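Long-range contacts in hypothetical protein SpyM3_0169 (PDB 1PG6), which is of unknown function but belongs to the AIM24 mitochondrial biogenesis family of the cupin clan and binds calcium ions in the crystal: residues A[12-20]-A[25-33]; A[34-42]-A[118-129]. One frame throughout, in Å; residues are numbered along the deposited sequence.

Interaction 1 of 2, residues A[12-20]-A[25-33]; sequences RMRFTIDQN and LVEIDLEHG
R14 and D29 face each other as a hydrogen-bonded antiparallel pair and satisfy one another's backbone through two almost straight bonds, R14 N to D29 O (3.0 Å) and D29 N to R14 O (2.6 Å). Two residues on, T16 and E27 repeat the exchange less evenly: E27 N gives a good bond to T16 O, whereas T16 N reaches E27 O at a bent 135°. D18 N closes the ladder on L25 O at 3.1 Å. Water takes part as well, one molecule donating to both T16 O and L25 O, another to D29 OD1 at 2.6 Å. R14 NH2 lies 3.7 Å from D29 OD1 in a long salt bridge; the oxygen stands well out of the guanidinium plane, and no N-H is aimed at it. The OD2 of D18 accepts from the backbone N of M21. On the face that carries F15, I17, V26 and I28 the contacts are apolar. F15 CB rests 4.0 Å from V26 CG2, while chi1 of 65° carries its ring away from the partner strand towards T157 and A105. Just before strand 14-17, selenomethionine M13 bends at chi3, bringing CE within 3.8 Å of I28 CD1. Strands 14-17 and 26-30 form a β-hairpin; V26 and I28 pair onward with L95 and L93, which puts 14-17 at the edge of a four-stranded antiparallel sheet.

Interaction 2 of 2, residues A[34-42]-A[118-129]; sequences GSVYLQQGS and GAFLALDGSAQY. With CA (calcium ion), chain C.
Y37 carries the dense part of this contact: its CB packs 4.0 Å from F120 CZ and 4.1 Å from L123 CB, and the edge of the Y129 ring meets one face of its own ring in a T-shaped stack, planes at 84°. With CG anti to the carbonyl carbon (chi1 -63°), the Y37 ring lies alongside the 124-127 turn, and D124 O sits at its edge, in the ring plane. Next to the ring, Y37 and L123 exchange two backbone hydrogen bonds, and Q39 N donates to L121 O. Strands 35-39 and 120-124 are thus antiparallel neighbours inside a six-stranded sheet of this cupin-clan protein; on the far side of 120-124, L121 and A122 both face L159 of strand 156-161, a classic β-bulge. V36 CG2 presses to 3.1 Å from L123 O. Packing thins towards both ends. At one, G125 N binds S35 O at a bent 138°, and the type I turn continues through exposed S126. At the other, the exposed Q40 and G41 belong to a type II turn closed by S42 N and OG, both bonded to Q39 O; there G41 O, M43 O and a water coordinate a calcium ion.

The two interactions follow each other without interleaving: the hairpin of interaction 1 closes before 34-42 begins, directly after 25-33, whereas interaction 2 brings in 118-129 from 76 residues further on. Their centres lie about 12 Å apart, and they belong to different antiparallel sheets, one of four strands and one of six. M13 joins them, its backbone N probably hydrogen-bonded to D124 OD2 and its selenium packed 3.6 Å from V36 CG2. Through M13 the start of the modelled chain is tied to the six-stranded sheet, with L159 touched from both contacts. Interaction 1 is only partly buried, its centre about 17 Å from the centre of the chain; interaction 2 is buried, its centre about 9 Å from that point.

Interaction 1 of 2, residues A[12-20]-A[25-33]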
# COMPACT_ATOMS: atom_id res chain seq x y z
N ARG A 12 10.09 -15.09 9.85
CA ARG A 12 9.99 -13.98 8.85
C ARG A 12 10.07 -14.55 7.44
O ARG A 12 10.70 -15.57 7.21
CB ARG A 12 11.14 -12.98 9.04
CG ARG A 12 11.42 -12.58 10.48
CD ARG A 12 10.24 -11.89 11.13
NE ARG A 12 10.54 -11.53 12.52
CZ ARG A 12 9.65 -11.07 13.38
NH1 ARG A 12 10.03 -10.77 14.62
NH2 ARG A 12 8.39 -10.90 13.02
N MSE A 13 9.43 -13.87 6.50
CA MSE A 13 9.45 -14.30 5.11
C MSE A 13 10.75 -13.82 4.48
O MSE A 13 11.33 -12.82 4.92
CB MSE A 13 8.28 -13.70 4.34
CG MSE A 13 8.28 -12.18 4.35
SE MSE A 13 6.90 -11.36 3.28
CE MSE A 13 8.00 -10.56 1.93
N ARG A 14 11.23 -14.53 3.47
CA ARG A 14 12.44 -14.12 2.77
C ARG A 14 11.99 -13.70 1.38
O ARG A 14 11.29 -14.45 0.70
CB ARG A 14 13.44 -15.27 2.69
CG ARG A 14 14.87 -14.81 2.43
CD ARG A 14 15.87 -15.95 2.50
NE ARG A 14 15.96 -16.69 1.24
CZ ARG A 14 16.43 -16.19 0.11
NH1 ARG A 14 16.87 -14.94 0.07
NH2 ARG A 14 16.48 -16.94 -0.99
N PHE A 15 12.38 -12.50 0.96
CA PHE A 15 11.97 -12.01 -0.35
C PHE A 15 13.15 -11.61 -1.22
O PHE A 15 14.27 -11.42 -0.74
CB PHE A 15 11.03 -10.81 -0.18
CG PHE A 15 11.69 -9.62 0.46
CD1 PHE A 15 12.30 -8.64 -0.32
CD2 PHE A 15 11.73 -9.49 1.85
CE1 PHE A 15 12.94 -7.55 0.27
CE2 PHE A 15 12.37 -8.41 2.44
CZ PHE A 15 12.97 -7.44 1.66
N THR A 16 12.89 -11.50 -2.52
CA THR A 16 13.91 -11.10 -3.47
C THR A 16 13.24 -10.25 -4.54
O THR A 16 12.49 -10.76 -5.38
CB THR A 16 14.58 -12.32 -4.15
OG1 THR A 16 15.25 -13.11 -3.17
CG2 THR A 16 15.59 -11.85 -5.19
N ILE A 17 13.48 -8.94 -4.49
CA ILE A 17 12.93 -8.02 -5.48
C ILE A 17 13.90 -8.04 -6.65
O ILE A 17 15.10 -7.85 -6.47
CB ILE A 17 12.84 -6.57 -4.94
CG1 ILE A 17 11.84 -6.49 -3.79
CG2 ILE A 17 12.42 -5.62 -6.05
CD1 ILE A 17 11.78 -5.12 -3.12
N ASP A 18 13.38 -8.31 -7.84
CA ASP A 18 14.24 -8.36 -9.02
C ASP A 18 14.97 -7.02 -9.18
O ASP A 18 14.35 -5.96 -9.09
CB ASP A 18 13.39 -8.64 -10.25
CG ASP A 18 14.18 -9.29 -11.35
OD1 ASP A 18 14.22 -10.54 -11.38
OD2 ASP A 18 14.77 -8.56 -12.16
N GLN A 19 16.28 -7.07 -9.43
CA GLN A 19 17.07 -5.84 -9.58
C GLN A 19 17.29 -5.43 -11.04
O GLN A 19 17.50 -4.26 -11.33
CB GLN A 19 18.44 -6.00 -8.92
CG GLN A 19 18.42 -6.49 -7.49
CD GLN A 19 19.80 -6.87 -6.99
OE1 GLN A 19 20.68 -6.01 -6.86
NE2 GLN A 19 20.00 -8.15 -6.71
N ASN A 20 17.27 -6.40 -11.94
CA ASN A 20 17.50 -6.10 -13.34
C ASN A 20 16.23 -5.66 -14.05
O ASN A 20 16.28 -4.83 -14.97
CB ASN A 20 18.08 -7.32 -14.06
CG ASN A 20 19.40 -7.76 -13.49
OD1 ASN A 20 20.34 -6.99 -13.42
ND2 ASN A 20 19.48 -9.03 -13.07
N LEU A 25 9.30 -8.09 -10.06
CA LEU A 25 8.46 -9.17 -9.59
C LEU A 25 9.16 -9.42 -8.27
O LEU A 25 10.37 -9.16 -8.14
CB LEU A 25 8.62 -10.37 -10.52
CG LEU A 25 7.40 -11.19 -10.95
CD1 LEU A 25 6.26 -10.28 -11.40
CD2 LEU A 25 7.83 -12.13 -12.06
N VAL A 26 8.43 -9.86 -7.26
CA VAL A 26 9.06 -10.16 -5.98
C VAL A 26 8.83 -11.63 -5.69
O VAL A 26 7.69 -12.10 -5.66
CB VAL A 26 8.50 -9.28 -4.82
CG1 VAL A 26 7.00 -9.43 -4.71
CG2 VAL A 26 9.19 -9.66 -3.51
N GLU A 27 9.92 -12.37 -5.51
CA GLU A 27 9.86 -13.79 -5.21
C GLU A 27 9.94 -13.90 -3.70
O GLU A 27 10.86 -13.36 -3.07
CB GLU A 27 11.03 -14.54 -5.86
CG GLU A 27 11.11 -14.42 -7.37
CD GLU A 27 12.30 -15.17 -7.95
OE1 GLU A 27 13.43 -14.94 -7.48
OE2 GLU A 27 12.11 -15.98 -8.87
N ILE A 28 8.99 -14.61 -3.11
CA ILE A 28 8.92 -14.77 -1.67
C ILE A 28 9.03 -16.22 -1.22
O ILE A 28 8.35 -17.10 -1.75
CB ILE A 28 7.59 -14.20 -1.13
CG1 ILE A 28 7.51 -12.70 -1.43
CG2 ILE A 28 7.47 -14.45 0.36
CD1 ILE A 28 6.19 -12.07 -1.04
N ASP A 29 9.90 -16.47 -0.24
CA ASP A 29 10.07 -17.81 0.30
C ASP A 29 9.43 -17.84 1.68
O ASP A 29 9.74 -17.02 2.54
CB ASP A 29 11.55 -18.18 0.42
CG ASP A 29 12.18 -18.49 -0.91
OD1 ASP A 29 12.92 -17.62 -1.44
OD2 ASP A 29 11.94 -19.59 -1.44
N LEU A 30 8.53 -18.80 1.87
CA LEU A 30 7.83 -18.95 3.14
C LEU A 30 8.19 -20.27 3.81
O LEU A 30 8.15 -21.33 3.18
CB LEU A 30 6.31 -18.91 2.93
CG LEU A 30 5.68 -17.59 2.47
CD1 LEU A 30 4.19 -17.79 2.29
CD2 LEU A 30 5.95 -16.51 3.50
N GLU A 31 8.54 -20.20 5.09
CA GLU A 31 8.87 -21.40 5.85
C GLU A 31 7.56 -22.04 6.29
O GLU A 31 6.49 -21.44 6.15
CB GLU A 31 9.70 -21.04 7.08
CG GLU A 31 11.19 -20.91 6.81
CD GLU A 31 12.00 -20.75 8.09
OE1 GLU A 31 11.99 -19.65 8.67
OE2 GLU A 31 12.62 -21.74 8.52
N HIS A 32 7.64 -23.24 6.84
CA HIS A 32 6.45 -23.94 7.30
C HIS A 32 5.70 -23.05 8.30
O HIS A 32 6.30 -22.49 9.21
CB HIS A 32 6.83 -25.26 7.96
CG HIS A 32 5.65 -26.02 8.48
ND1 HIS A 32 4.62 -26.44 7.66
CD2 HIS A 32 5.33 -26.44 9.73
CE1 HIS A 32 3.72 -27.08 8.39
NE2 HIS A 32 4.13 -27.09 9.65
N GLY A 33 4.39 -22.93 8.11
CA GLY A 33 3.59 -22.12 9.00
C GLY A 33 3.69 -20.62 8.75
O GLY A 33 3.02 -19.83 9.41
O HOH W 1 8.15 -17.61 6.42
O HOH W 2 12.59 -11.50 -8.22
O HOH W 3 13.20 -15.70 -3.19

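Interaction 2 of 2, residues A[34-42]-A[118-129]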
# COMPACT_ATOMS: atom_id res chain seq x y z
N GLY A 34 4.52 -20.23 7.79
CA GLY A 34 4.69 -18.82 7.48
C GLY A 34 3.57 -18.26 6.63
O GLY A 34 2.94 -18.99 5.85
N SER A 35 3.30 -16.97 6.76
CA SER A 35 2.25 -16.33 5.99
C SER A 35 2.61 -14.91 5.60
O SER A 35 3.57 -14.33 6.12
CB SER A 35 0.95 -16.30 6.79
OG SER A 35 1.04 -15.38 7.86
N VAL A 36 1.83 -14.35 4.69
CA VAL A 36 2.06 -12.99 4.24
C VAL A 36 0.78 -12.38 3.70
O VAL A 36 -0.00 -13.06 3.03
CB VAL A 36 3.14 -12.95 3.13
CG1 VAL A 36 2.74 -13.84 1.97
CG2 VAL A 36 3.36 -11.52 2.67
N TYR A 37 0.57 -11.11 4.02
CA TYR A 37 -0.59 -10.38 3.54
C TYR A 37 -0.18 -9.84 2.18
O TYR A 37 0.96 -9.41 2.00
CB TYR A 37 -0.92 -9.19 4.45
CG TYR A 37 -1.31 -9.55 5.87
CD1 TYR A 37 -0.34 -9.66 6.87
CD2 TYR A 37 -2.64 -9.75 6.21
CE1 TYR A 37 -0.70 -9.97 8.18
CE2 TYR A 37 -3.01 -10.05 7.52
CZ TYR A 37 -2.04 -10.16 8.50
OH TYR A 37 -2.41 -10.44 9.80
N LEU A 38 -1.10 -9.85 1.22
CA LEU A 38 -0.77 -9.35 -0.12
C LEU A 38 -1.89 -8.58 -0.79
O LEU A 38 -3.08 -8.80 -0.54
CB LEU A 38 -0.34 -10.50 -1.03
CG LEU A 38 -1.32 -11.66 -1.17
CD1 LEU A 38 -1.57 -11.99 -2.64
CD2 LEU A 38 -0.76 -12.87 -0.44
N GLN A 39 -1.48 -7.66 -1.66
CA GLN A 39 -2.40 -6.84 -2.44
C GLN A 39 -3.29 -7.80 -3.23
O GLN A 39 -2.80 -8.69 -3.92
CB GLN A 39 -1.58 -5.98 -3.40
CG GLN A 39 -2.37 -5.21 -4.44
CD GLN A 39 -1.45 -4.51 -5.43
OE1 GLN A 39 -0.89 -3.46 -5.14
NE2 GLN A 39 -1.27 -5.12 -6.60
N GLN A 40 -4.60 -7.62 -3.12
CA GLN A 40 -5.52 -8.50 -3.83
C GLN A 40 -5.15 -8.58 -5.30
O GLN A 40 -4.93 -7.55 -5.95
CB GLN A 40 -6.96 -8.00 -3.71
CG GLN A 40 -7.97 -8.99 -4.27
CD GLN A 40 -9.33 -8.38 -4.50
OE1 GLN A 40 -10.32 -9.10 -4.69
NE2 GLN A 40 -9.41 -7.06 -4.50
N GLY A 41 -5.07 -9.80 -5.82
CA GLY A 41 -4.74 -10.00 -7.22
C GLY A 41 -3.26 -9.92 -7.59
O GLY A 41 -2.93 -10.11 -8.75
N SER A 42 -2.38 -9.68 -6.63
CA SER A 42 -0.95 -9.55 -6.96
C SER A 42 -0.22 -10.87 -7.18
O SER A 42 0.92 -10.89 -7.64
CB SER A 42 -0.22 -8.73 -5.88
OG SER A 42 -0.23 -9.39 -4.63
N GLY A 118 -3.43 1.79 -2.65
CA GLY A 118 -2.73 1.34 -3.83
C GLY A 118 -1.25 1.18 -3.63
O GLY A 118 -0.58 0.55 -4.44
N ALA A 119 -0.70 1.73 -2.54
CA ALA A 119 0.74 1.61 -2.31
C ALA A 119 1.15 0.30 -1.64
O ALA A 119 2.32 -0.06 -1.64
CB ALA A 119 1.24 2.79 -1.48
N PHE A 120 0.18 -0.40 -1.05
CA PHE A 120 0.48 -1.65 -0.38
C PHE A 120 0.67 -2.82 -1.33
O PHE A 120 -0.11 -3.01 -2.26
CB PHE A 120 -0.65 -2.02 0.60
CG PHE A 120 -0.46 -3.36 1.26
CD1 PHE A 120 0.52 -3.53 2.23
CD2 PHE A 120 -1.25 -4.45 0.90
CE1 PHE A 120 0.71 -4.77 2.84
CE2 PHE A 120 -1.06 -5.69 1.50
CZ PHE A 120 -0.08 -5.85 2.48
N LEU A 121 1.72 -3.60 -1.09
CA LEU A 121 1.98 -4.79 -1.90
C LEU A 121 2.01 -6.05 -1.04
O LEU A 121 1.35 -7.04 -1.36
CB LEU A 121 3.30 -4.67 -2.68
CG LEU A 121 3.68 -5.94 -3.44
CD1 LEU A 121 2.55 -6.36 -4.36
CD2 LEU A 121 4.96 -5.71 -4.24
N ALA A 122 2.77 -6.01 0.05
CA ALA A 122 2.87 -7.18 0.92
C ALA A 122 3.32 -6.83 2.33
O ALA A 122 3.92 -5.78 2.59
CB ALA A 122 3.83 -8.20 0.32
N LEU A 123 3.02 -7.73 3.26
CA LEU A 123 3.37 -7.53 4.65
C LEU A 123 3.54 -8.86 5.36
O LEU A 123 2.73 -9.77 5.19
CB LEU A 123 2.26 -6.72 5.34
CG LEU A 123 2.45 -6.41 6.83
CD1 LEU A 123 3.60 -5.44 7.02
CD2 LEU A 123 1.16 -5.81 7.39
N ASP A 124 4.61 -8.98 6.14
CA ASP A 124 4.87 -10.19 6.89
C ASP A 124 3.66 -10.56 7.74
O ASP A 124 3.02 -9.68 8.32
CB ASP A 124 6.09 -9.99 7.80
CG ASP A 124 7.32 -10.70 7.28
OD1 ASP A 124 8.35 -10.04 7.08
OD2 ASP A 124 7.24 -11.93 7.08
N GLY A 125 3.34 -11.84 7.80
CA GLY A 125 2.21 -12.29 8.58
C GLY A 125 2.42 -12.01 10.06
O GLY A 125 1.48 -12.00 10.84
N SER A 126 3.68 -11.79 10.44
CA SER A 126 4.02 -11.51 11.83
C SER A 126 3.66 -10.07 12.20
O SER A 126 3.54 -9.74 13.38
CB SER A 126 5.52 -11.73 12.05
OG SER A 126 6.28 -10.88 11.21
N ALA A 127 3.47 -9.22 11.19
CA ALA A 127 3.12 -7.83 11.43
C ALA A 127 1.61 -7.64 11.41
O ALA A 127 0.86 -8.56 11.11
CB ALA A 127 3.78 -6.93 10.37
N GLN A 128 1.18 -6.42 11.72
CA GLN A 128 -0.24 -6.09 11.76
C GLN A 128 -0.48 -4.77 11.03
O GLN A 128 0.45 -4.01 10.78
CB GLN A 128 -0.69 -5.96 13.22
CG GLN A 128 -2.18 -6.10 13.45
CD GLN A 128 -2.63 -7.54 13.59
OE1 GLN A 128 -3.83 -7.84 13.63
NE2 GLN A 128 -1.66 -8.46 13.69
N TYR A 129 -1.73 -4.50 10.68
CA TYR A 129 -2.06 -3.26 10.00
C TYR A 129 -3.48 -2.83 10.33
O TYR A 129 -4.31 -3.64 10.73
CB TYR A 129 -1.91 -3.42 8.48
CG TYR A 129 -3.08 -4.12 7.82
CD1 TYR A 129 -4.20 -3.41 7.40
CD2 TYR A 129 -3.08 -5.50 7.63
CE1 TYR A 129 -5.30 -4.05 6.83
CE2 TYR A 129 -4.17 -6.16 7.06
CZ TYR A 129 -5.27 -5.43 6.66
OH TYR A 129 -6.35 -6.07 6.09
CA CA C . -2.72 -12.14 -10.18
O HOH W 4 -5.01 -11.42 -11.00